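Local atomic coordinates of spectinomycin phosphotransferase (Legionella pneumophila, PDB entry 3I1A), a protein that is an aminoglycoside phosphotransferase of protein-kinase-like fold that probably transfers a phosphate group from a nucleotide to spectinomycin, giving resistance to the antibiotic. Residues A[59-68]-A[135-143]; A[205-213]-A[231-242]. One frame throughout, in Å; residues are numbered along the deposited sequence. Where two conformers were deposited one is given.

Interaction 1 (A[59-68]-A[135-143]); sequences DEINLSIIRL and ISIQQQLRK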
loop_
_atom_site.group_PDB
_atom_site.type_symbol
_atom_site.label_atom_id
_atom_site.label_comp_id
_atom_site.label_asym_id
_atom_site.label_seq_id
_atom_site.Cartn_x
_atom_site.Cartn_y
_atom_site.Cartn_z
ATOM N N ASP A 59 -8.771 12.276 -14.121
ATOM C CA ASP A 59 -7.781 12.561 -13.078
ATOM C C ASP A 59 -7.464 11.345 -12.219
ATOM O O ASP A 59 -8.350 10.767 -11.592
ATOM C CB ASP A 59 -8.280 13.690 -12.179
ATOM C CG ASP A 59 -8.532 14.976 -12.945
ATOM O OD1 ASP A 59 -7.640 15.406 -13.703
ATOM O OD2 ASP A 59 -9.618 15.568 -12.781
ATOM N N GLU A 60 -6.197 10.950 -12.204
ATOM C CA GLU A 60 -5.766 9.809 -11.405
ATOM C C GLU A 60 -5.505 10.362 -10.004
ATOM O O GLU A 60 -4.758 11.321 -9.854
ATOM C CB GLU A 60 -4.467 9.220 -11.968
ATOM C CG GLU A 60 -4.592 8.542 -13.329
ATOM C CD GLU A 60 -5.556 7.387 -13.299
ATOM O OE1 GLU A 60 -5.495 6.604 -12.329
ATOM O OE2 GLU A 60 -6.372 7.253 -14.242
ATOM N N ILE A 61 -6.103 9.769 -8.982
ATOM C CA ILE A 61 -5.884 10.299 -7.640
ATOM C C ILE A 61 -4.391 10.285 -7.289
ATOM O O ILE A 61 -3.904 11.209 -6.638
ATOM C CB ILE A 61 -6.728 9.533 -6.578
ATOM C CG1 ILE A 61 -6.616 10.238 -5.224
ATOM C CG2 ILE A 61 -6.275 8.084 -6.479
ATOM C CD1 ILE A 61 -7.118 11.648 -5.229
ATOM N N ASN A 62 -3.666 9.256 -7.728
ATOM C CA ASN A 62 -2.233 9.183 -7.451
ATOM C C ASN A 62 -1.525 10.457 -7.900
ATOM O O ASN A 62 -0.761 11.039 -7.142
ATOM C CB ASN A 62 -1.604 7.974 -8.150
ATOM C CG ASN A 62 -0.086 8.065 -8.244
ATOM O OD1 ASN A 62 0.458 8.434 -9.288
ATOM N ND2 ASN A 62 0.603 7.731 -7.155
ATOM N N LEU A 63 -1.799 10.901 -9.121
ATOM C CA LEU A 63 -1.129 12.087 -9.639
ATOM C C LEU A 63 -1.544 13.356 -8.917
ATOM O O LEU A 63 -0.731 14.245 -8.702
ATOM C CB LEU A 63 -1.359 12.205 -11.153
ATOM C CG LEU A 63 -0.759 11.009 -11.918
ATOM C CD1 LEU A 63 -1.230 11.028 -13.365
ATOM C CD2 LEU A 63 0.756 11.060 -11.853
ATOM N N SER A 64 -2.814 13.443 -8.542
ATOM C CA SER A 64 -3.301 14.617 -7.821
ATOM C C SER A 64 -2.615 14.729 -6.464
ATOM O O SER A 64 -2.182 15.804 -6.057
ATOM C CB SER A 64 -4.809 14.520 -7.601
ATOM O OG SER A 64 -5.281 15.644 -6.875
ATOM N N ILE A 65 -2.519 13.608 -5.760
ATOM C CA ILE A 65 -1.894 13.620 -4.444
ATOM C C ILE A 65 -0.384 13.813 -4.516
ATOM O O ILE A 65 0.166 14.525 -3.693
ATOM C CB ILE A 65 -2.254 12.344 -3.667
ATOM C CG1 ILE A 65 -3.756 12.366 -3.378
ATOM C CG2 ILE A 65 -1.473 12.264 -2.356
ATOM C CD1 ILE A 65 -4.224 13.627 -2.640
ATOM N N ILE A 66 0.259 13.197 -5.506
ATOM C CA ILE A 66 1.703 13.320 -5.691
ATOM C C ILE A 66 2.011 14.789 -5.943
ATOM O O ILE A 66 2.984 15.322 -5.407
ATOM C CB ILE A 66 2.200 12.481 -6.914
ATOM C CG1 ILE A 66 2.141 10.985 -6.589
ATOM C CG2 ILE A 66 3.620 12.881 -7.296
ATOM C CD1 ILE A 66 2.972 10.588 -5.398
ATOM N N ARG A 67 1.175 15.445 -6.748
ATOM C CA ARG A 67 1.382 16.867 -7.033
ATOM C C ARG A 67 1.191 17.698 -5.763
ATOM O O ARG A 67 1.996 18.583 -5.456
ATOM C CB ARG A 67 0.415 17.361 -8.116
ATOM C CG ARG A 67 0.614 18.835 -8.421
ATOM C CD ARG A 67 -0.679 19.528 -8.743
ATOM N NE ARG A 67 -1.339 20.103 -7.569
ATOM C CZ ARG A 67 -2.352 19.543 -6.906
ATOM N NH1 ARG A 67 -2.845 18.364 -7.288
ATOM N NH2 ARG A 67 -2.889 20.180 -5.871
ATOM N N LEU A 68 0.141 17.408 -4.998
ATOM C CA LEU A 68 -0.095 18.160 -3.766
ATOM C C LEU A 68 1.096 18.027 -2.812
ATOM O O LEU A 68 1.546 19.019 -2.252
ATOM C CB LEU A 68 -1.382 17.671 -3.085
ATOM C CG LEU A 68 -1.706 18.241 -1.702
ATOM C CD1 LEU A 68 -1.908 19.731 -1.769
ATOM C CD2 LEU A 68 -2.961 17.569 -1.174
ATOM N N ILE A 135 -10.427 21.397 -1.040
ATOM C CA ILE A 135 -11.704 20.728 -1.133
ATOM C C ILE A 135 -11.871 19.937 -2.430
ATOM O O ILE A 135 -12.428 18.853 -2.401
ATOM C CB ILE A 135 -12.861 21.723 -0.971
ATOM C CG1 ILE A 135 -12.828 22.323 0.434
ATOM C CG2 ILE A 135 -14.198 21.008 -1.165
ATOM C CD1 ILE A 135 -13.031 21.294 1.542
ATOM N N SER A 136 -11.379 20.463 -3.553
ATOM C CA SER A 136 -11.504 19.778 -4.837
ATOM C C SER A 136 -10.874 18.402 -4.750
ATOM O O SER A 136 -11.394 17.431 -5.306
ATOM C CB SER A 136 -10.834 20.580 -5.968
ATOM O OG SER A 136 -9.428 20.722 -5.764
ATOM N N ILE A 137 -9.751 18.313 -4.046
ATOM C CA ILE A 137 -9.074 17.035 -3.895
ATOM C C ILE A 137 -9.756 16.177 -2.828
ATOM O O ILE A 137 -9.805 14.965 -2.973
ATOM C CB ILE A 137 -7.581 17.250 -3.572
ATOM C CG1 ILE A 137 -6.938 17.954 -4.779
ATOM C CG2 ILE A 137 -6.891 15.902 -3.259
ATOM C CD1 ILE A 137 -5.505 18.425 -4.569
ATOM N N GLN A 138 -10.279 16.795 -1.769
ATOM C CA GLN A 138 -10.984 16.020 -0.734
ATOM C C GLN A 138 -12.135 15.244 -1.380
ATOM O O GLN A 138 -12.424 14.104 -1.003
ATOM C CB GLN A 138 -11.553 16.925 0.359
ATOM C CG GLN A 138 -10.495 17.503 1.303
ATOM C CD GLN A 138 -11.083 18.255 2.486
ATOM O OE1 GLN A 138 -12.078 17.819 3.090
ATOM N NE2 GLN A 138 -10.453 19.381 2.845
ATOM N N GLN A 139 -12.771 15.866 -2.371
ATOM C CA GLN A 139 -13.912 15.258 -3.062
ATOM C C GLN A 139 -13.492 14.060 -3.899
ATOM O O GLN A 139 -14.322 13.212 -4.231
ATOM C CB GLN A 139 -14.614 16.310 -3.935
ATOM C CG GLN A 139 -15.310 17.411 -3.113
ATOM C CD GLN A 139 -15.792 18.596 -3.950
ATOM O OE1 GLN A 139 -16.665 19.354 -3.521
ATOM N NE2 GLN A 139 -15.210 18.771 -5.137
ATOM N N GLN A 140 -12.200 13.983 -4.218
ATOM C CA GLN A 140 -11.641 12.886 -5.007
ATOM C C GLN A 140 -11.088 11.749 -4.150
ATOM O O GLN A 140 -10.825 10.656 -4.659
ATOM C CB GLN A 140 -10.511 13.409 -5.903
ATOM C CG GLN A 140 -10.883 14.601 -6.737
ATOM C CD GLN A 140 -11.978 14.304 -7.738
ATOM O OE1 GLN A 140 -13.093 13.907 -7.374
ATOM N NE2 GLN A 140 -11.670 14.503 -9.019
ATOM N N LEU A 141 -10.899 11.999 -2.855
ATOM C CA LEU A 141 -10.362 10.978 -1.954
ATOM C C LEU A 141 -11.436 10.104 -1.332
ATOM O O LEU A 141 -12.507 10.591 -0.960
ATOM C CB LEU A 141 -9.559 11.658 -0.821
ATOM C CG LEU A 141 -8.214 12.219 -1.274
ATOM C CD1 LEU A 141 -7.687 13.219 -0.230
ATOM C CD2 LEU A 141 -7.248 11.045 -1.492
ATOM N N ARG A 142 -11.154 8.812 -1.226
ATOM C CA ARG A 142 -12.079 7.915 -0.581
ATOM C C ARG A 142 -12.013 8.250 0.912
ATOM O O ARG A 142 -10.959 8.666 1.432
ATOM C CB ARG A 142 -11.679 6.466 -0.841
ATOM C CG ARG A 142 -10.304 6.092 -0.366
ATOM C CD ARG A 142 -9.827 4.879 -1.122
ATOM N NE ARG A 142 -8.544 4.423 -0.602
ATOM C CZ ARG A 142 -8.418 3.567 0.401
ATOM N NH1 ARG A 142 -9.503 3.073 0.987
ATOM N NH2 ARG A 142 -7.213 3.188 0.804
ATOM N N LYS A 143 -13.152 8.106 1.581
ATOM C CA LYS A 143 -13.253 8.396 3.001
ATOM C C LYS A 143 -13.401 7.118 3.817
ATOM O O LYS A 143 -14.029 6.155 3.371
ATOM C CB LYS A 143 -14.476 9.292 3.258
ATOM C CG LYS A 143 -14.207 10.792 3.464
ATOM C CD LYS A 143 -13.683 11.496 2.239
ATOM C CE LYS A 143 -14.743 11.618 1.155
ATOM N NZ LYS A 143 -14.202 12.416 0.029
#
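Ile137 enters helix 61-71 as a knob, lodged among Ser64, Ile65, Arg67 and Leu68. The helix follows the strand of the N-terminal lobe that carries the nucleotide-binding Lys52, the place of helix C in protein kinases, and here it rests on a helical turn and loop of the C-terminal lobe. With CG1 anti to its own carbonyl carbon (chi1 -64°) and CD1 extended beyond it, Ile137 points its CG1-CD1 branch at the helix, CG1 lying 3.5 Å from Ser64 OG. CD1 meets the edge of the Arg67 guanidinium, 3.4 Å from NH2 and near the plane of the group. The arginine chain bends at chi2 and chi3, and the same edge has Ser64 OG near its plane. The other branch, CG2 of Ile137, lies 3.6 Å from Ile65 CD1, the two side chains crossing obliquely. Ile65 also meets Leu141 tip to tip, its CD1 4.1 Å from Leu141 CD2. One turn earlier, Ile61 runs across Leu141 at about a right angle. Ile61 CD1 is 3.8 Å from Leu141 CD2 and also touches Gln140 CB. No hydrogen bond joins the segments, and the apolar seam continues where Ile65 and Leu141 both reach Leu208. Beyond it, the turn in 135-143 is tied within itself by Lys143, whose NZ donates to Leu141 O at 2.7 Å, in the plane of that carbonyl.

Interaction 2 (A[205-213]-A[231-242]); sequences KYVLCHSDI and WDEPMLAPKERD
Val207 and Cys209 each form a two-way hydrogen-bonded antiparallel pair, with Ala237 and Met235 respectively, and Leu208 faces Leu236 in the non-hydrogen-bonded pair between them. This short strand pair of the kinase-like C-terminal lobe leads into His210-Ser211-Asp212, at the position of the kinase catalytic loop. Its backbone bonds include Cys209 N to Met235 O at 2.8 Å. The loop is gripped by the carboxylate of Asp242. OD2 takes His210 N at 2.8 Å and OD1 takes Ser211 N at 2.7 Å, each through the syn lone pair; the positive phi of Ser211 (91°) accompanies this presentation of successive amides. OD2 also receives His129 NE2, so three donors fix the carboxylate's rotation, much as the helix F aspartate of protein kinases holds its catalytic loop. Among the rings, His210 sets its edge against the face of Trp231, a T-shaped pair with planes at 73°. The histidine is held at both nitrogens: NE2 bonds to Ile229 O, beside Asp230, which binds magnesium in another structure of this protein, and ND1 accepts Asp212 N in the ring plane. Tyr206 instead receives Ala237 CA over one face, a CH-pi contact 3.9 Å from the ring centroid. Pro238 lies alongside the ring, and Tyr206 OH bonds to Glu144 O. Water 1 bridges Lys205 O and Lys239 N beyond the strand end. Arg241 packs against the same strand and the loop after it: its CB lies 3.9 Å from Cys209 SG, and Ser211 O sits 3.4 Å above the plane of the Arg241 guanidinium, over its centre.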
loop_
_atom_site.group_PDB
_atom_site.type_symbol
_atom_site.label_atom_id
_atom_site.label_comp_id
_atom_site.label_asym_id
_atom_site.label_seq_id
_atom_site.Cartn_x
_atom_site.Cartn_y
_atom_site.Cartn_z
ATOM N N LYS A 205 -11.512 15.187 12.055
ATOM C CA LYS A 205 -10.223 14.663 12.496
ATOM C C LYS A 205 -9.579 13.749 11.445
ATOM O O LYS A 205 -8.580 13.095 11.721
ATOM C CB LYS A 205 -10.371 13.904 13.823
ATOM C CG LYS A 205 -10.733 14.792 15.014
ATOM C CD LYS A 205 -10.886 13.974 16.316
ATOM C CE LYS A 205 -11.914 12.848 16.165
ATOM N NZ LYS A 205 -12.934 12.815 17.277
ATOM N N TYR A 206 -10.170 13.667 10.258
ATOM C CA TYR A 206 -9.573 12.853 9.210
ATOM C C TYR A 206 -8.396 13.621 8.616
ATOM O O TYR A 206 -8.407 14.861 8.571
ATOM C CB TYR A 206 -10.594 12.562 8.111
ATOM C CG TYR A 206 -11.571 11.423 8.410
ATOM C CD1 TYR A 206 -11.778 10.961 9.707
ATOM C CD2 TYR A 206 -12.298 10.834 7.381
ATOM C CE1 TYR A 206 -12.684 9.937 9.965
ATOM C CE2 TYR A 206 -13.215 9.808 7.633
ATOM C CZ TYR A 206 -13.397 9.367 8.924
ATOM O OH TYR A 206 -14.284 8.336 9.158
ATOM N N VAL A 207 -7.377 12.898 8.164
ATOM C CA VAL A 207 -6.209 13.531 7.570
ATOM C C VAL A 207 -5.844 12.725 6.329
ATOM O O VAL A 207 -6.375 11.633 6.116
ATOM C CB VAL A 207 -4.984 13.521 8.537
ATOM C CG1 VAL A 207 -5.299 14.322 9.795
ATOM C CG2 VAL A 207 -4.583 12.085 8.863
ATOM N N LEU A 208 -4.962 13.267 5.505
ATOM C CA LEU A 208 -4.522 12.561 4.309
ATOM C C LEU A 208 -3.644 11.403 4.795
ATOM O O LEU A 208 -2.635 11.630 5.483
ATOM C CB LEU A 208 -3.717 13.507 3.425
ATOM C CG LEU A 208 -2.980 12.891 2.230
ATOM C CD1 LEU A 208 -4.013 12.268 1.252
ATOM C CD2 LEU A 208 -2.155 14.005 1.543
ATOM N N CYS A 209 -4.023 10.179 4.427
ATOM C CA CYS A 209 -3.319 8.957 4.829
ATOM C C CYS A 209 -2.837 8.162 3.647
ATOM O O CYS A 209 -3.481 8.138 2.608
ATOM C CB CYS A 209 -4.235 8.026 5.629
ATOM S SG CYS A 209 -4.640 8.630 7.256
ATOM N N HIS A 210 -1.687 7.521 3.813
ATOM C CA HIS A 210 -1.171 6.647 2.771
ATOM C C HIS A 210 -2.112 5.423 2.685
ATOM O O HIS A 210 -2.509 5.007 1.590
ATOM C CB HIS A 210 0.248 6.227 3.132
ATOM C CG HIS A 210 0.852 5.273 2.157
ATOM N ND1 HIS A 210 0.547 3.927 2.147
ATOM C CD2 HIS A 210 1.782 5.461 1.194
ATOM C CE1 HIS A 210 1.280 3.326 1.224
ATOM N NE2 HIS A 210 2.038 4.236 0.633
ATOM N N SER A 211 -2.449 4.864 3.844
ATOM C CA SER A 211 -3.360 3.712 4.032
ATOM C C SER A 211 -2.763 2.298 4.040
ATOM O O SER A 211 -3.419 1.341 4.487
ATOM C CB SER A 211 -4.556 3.776 3.052
ATOM O OG SER A 211 -4.313 3.128 1.797
ATOM N N ASP A 212 -1.513 2.159 3.606
ATOM C CA ASP A 212 -0.907 0.837 3.554
ATOM C C ASP A 212 0.601 1.010 3.667
ATOM O O ASP A 212 1.390 0.431 2.898
ATOM C CB ASP A 212 -1.291 0.182 2.216
ATOM C CG ASP A 212 -1.056 -1.304 2.200
ATOM O OD1 ASP A 212 -1.017 -1.921 3.280
ATOM O OD2 ASP A 212 -0.921 -1.862 1.085
ATOM N N ILE A 213 1.000 1.785 4.669
ATOM C CA ILE A 213 2.404 2.091 4.829
ATOM C C ILE A 213 3.193 1.125 5.691
ATOM O O ILE A 213 3.562 1.422 6.828
ATOM C CB ILE A 213 2.562 3.600 5.268
ATOM C CG1 ILE A 213 4.034 3.986 5.322
ATOM C CG2 ILE A 213 1.829 3.874 6.584
ATOM C CD1 ILE A 213 4.774 3.682 4.012
ATOM N N TRP A 231 1.478 5.299 -3.964
ATOM C CA TRP A 231 0.496 6.322 -3.668
ATOM C C TRP A 231 -0.742 6.140 -4.533
ATOM O O TRP A 231 -1.429 7.109 -4.860
ATOM C CB TRP A 231 1.131 7.695 -3.909
ATOM C CG TRP A 231 2.075 8.053 -2.822
ATOM C CD1 TRP A 231 3.447 7.918 -2.809
ATOM C CD2 TRP A 231 1.704 8.533 -1.533
ATOM N NE1 TRP A 231 3.936 8.286 -1.574
ATOM C CE2 TRP A 231 2.884 8.666 -0.776
ATOM C CE3 TRP A 231 0.476 8.859 -0.941
ATOM C CZ2 TRP A 231 2.871 9.113 0.542
ATOM C CZ3 TRP A 231 0.464 9.297 0.368
ATOM C CH2 TRP A 231 1.653 9.423 1.096
ATOM N N ASP A 232 -1.039 4.884 -4.878
ATOM C CA ASP A 232 -2.193 4.583 -5.741
ATOM C C ASP A 232 -3.553 4.717 -5.074
ATOM O O ASP A 232 -4.525 5.060 -5.723
ATOM C CB ASP A 232 -2.080 3.171 -6.335
ATOM C CG ASP A 232 -1.045 3.086 -7.436
ATOM O OD1 ASP A 232 -0.708 4.151 -7.999
ATOM O OD2 ASP A 232 -0.577 1.963 -7.745
ATOM N N GLU A 233 -3.629 4.455 -3.779
ATOM C CA GLU A 233 -4.916 4.549 -3.110
ATOM C C GLU A 233 -4.889 5.267 -1.761
ATOM O O GLU A 233 -5.195 4.659 -0.739
ATOM C CB GLU A 233 -5.483 3.137 -2.927
ATOM C CG GLU A 233 -5.651 2.372 -4.221
ATOM C CD GLU A 233 -7.062 2.462 -4.763
ATOM O OE1 GLU A 233 -7.529 3.598 -5.022
ATOM O OE2 GLU A 233 -7.705 1.398 -4.925
ATOM N N PRO A 234 -4.502 6.552 -1.741
ATOM C CA PRO A 234 -4.466 7.298 -0.475
ATOM C C PRO A 234 -5.920 7.504 -0.037
ATOM O O PRO A 234 -6.834 7.126 -0.763
ATOM C CB PRO A 234 -3.773 8.605 -0.858
ATOM C CG PRO A 234 -4.200 8.816 -2.296
ATOM C CD PRO A 234 -4.103 7.405 -2.873
ATOM N N MET A 235 -6.139 8.129 1.115
ATOM C CA MET A 235 -7.510 8.326 1.610
ATOM C C MET A 235 -7.556 9.352 2.745
ATOM O O MET A 235 -6.512 9.815 3.206
ATOM C CB MET A 235 -8.062 7.000 2.150
ATOM C CG MET A 235 -7.452 6.563 3.489
ATOM S SD MET A 235 -8.008 4.948 4.114
ATOM C CE MET A 235 -9.789 5.217 4.250
ATOM N N LEU A 236 -8.767 9.728 3.154
ATOM C CA LEU A 236 -8.928 10.625 4.290
ATOM C C LEU A 236 -9.437 9.714 5.389
ATOM O O LEU A 236 -10.438 9.022 5.220
ATOM C CB LEU A 236 -9.948 11.738 4.003
ATOM C CG LEU A 236 -9.455 12.766 2.996
ATOM C CD1 LEU A 236 -10.549 13.717 2.590
ATOM C CD2 LEU A 236 -8.317 13.525 3.631
ATOM N N ALA A 237 -8.730 9.688 6.520
ATOM C CA ALA A 237 -9.130 8.814 7.597
ATOM C C ALA A 237 -8.368 9.279 8.838
ATOM O O ALA A 237 -7.535 10.183 8.751
ATOM C CB ALA A 237 -8.712 7.378 7.225
ATOM N N PRO A 238 -8.691 8.714 10.006
ATOM C CA PRO A 238 -7.997 9.073 11.248
ATOM C C PRO A 238 -6.527 8.709 11.029
ATOM O O PRO A 238 -6.231 7.728 10.341
ATOM C CB PRO A 238 -8.629 8.141 12.278
ATOM C CG PRO A 238 -10.036 7.992 11.762
ATOM C CD PRO A 238 -9.792 7.774 10.271
ATOM N N LYS A 239 -5.623 9.478 11.628
ATOM C CA LYS A 239 -4.192 9.252 11.474
ATOM C C LYS A 239 -3.780 7.830 11.819
ATOM O O LYS A 239 -2.764 7.344 11.309
ATOM C CB LYS A 239 -3.400 10.234 12.355
ATOM C CG LYS A 239 -3.630 10.093 13.874
ATOM C CD LYS A 239 -2.747 11.105 14.636
ATOM C CE LYS A 239 -2.801 10.890 16.161
ATOM N NZ LYS A 239 -4.160 11.052 16.760
ATOM N N GLU A 240 -4.553 7.175 12.688
ATOM C CA GLU A 240 -4.243 5.818 13.099
ATOM C C GLU A 240 -4.263 4.815 11.933
ATOM O O GLU A 240 -3.685 3.731 12.034
ATOM C CB GLU A 240 -5.187 5.399 14.243
ATOM C CG GLU A 240 -4.918 6.134 15.589
ATOM C CD GLU A 240 -5.371 7.593 15.631
ATOM O OE1 GLU A 240 -6.167 8.039 14.770
ATOM O OE2 GLU A 240 -4.934 8.305 16.557
ATOM N N ARG A 241 -4.911 5.186 10.834
ATOM C CA ARG A 241 -4.928 4.356 9.618
ATOM C C ARG A 241 -3.475 4.084 9.198
ATOM O O ARG A 241 -3.138 2.993 8.694
ATOM C CB ARG A 241 -5.634 5.117 8.508
ATOM C CG ARG A 241 -5.375 4.601 7.099
ATOM C CD ARG A 241 -6.131 3.318 6.821
ATOM N NE ARG A 241 -5.389 2.155 7.307
ATOM C CZ ARG A 241 -5.764 0.910 7.062
ATOM N NH1 ARG A 241 -6.862 0.684 6.342
ATOM N NH2 ARG A 241 -5.053 -0.106 7.551
ATOM N N ASP A 242 -2.622 5.095 9.351
ATOM C CA ASP A 242 -1.212 4.925 9.034
ATOM C C ASP A 242 -0.370 4.544 10.261
ATOM O O ASP A 242 0.561 3.723 10.170
ATOM C CB ASP A 242 -0.614 6.211 8.422
ATOM C CG ASP A 242 -1.071 6.448 7.001
ATOM O OD1 ASP A 242 -1.605 5.510 6.372
ATOM O OD2 ASP A 242 -0.868 7.573 6.504
HETATM O O HOH W 1 -6.533 11.913 12.977
HETATM O O HOH W 2 -1.462 4.841 -1.114
#

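How the interactions relate
From the N terminus, helix 61-71 comes first, and interaction 1 closes a loop of 66 residues that includes strands 90-91 and 95-101 and helix 115-129, bringing the N-terminal lobe onto the C-terminal one. Interaction 2 opens only afterwards and closes a short loop of 17 residues, which holds the hairpin 218-220/226-228 and Asn217 and Asp230, magnesium ligands in another structure of this protein, though no metal is bound here. The two are in series, neither nested nor crossed. They meet in a mixed three-stranded sheet, where strand 142-143 runs parallel to strand 235-237: Leu236 N probably bonds to Arg142 O, and Arg142 NH2 probably to Glu233 O.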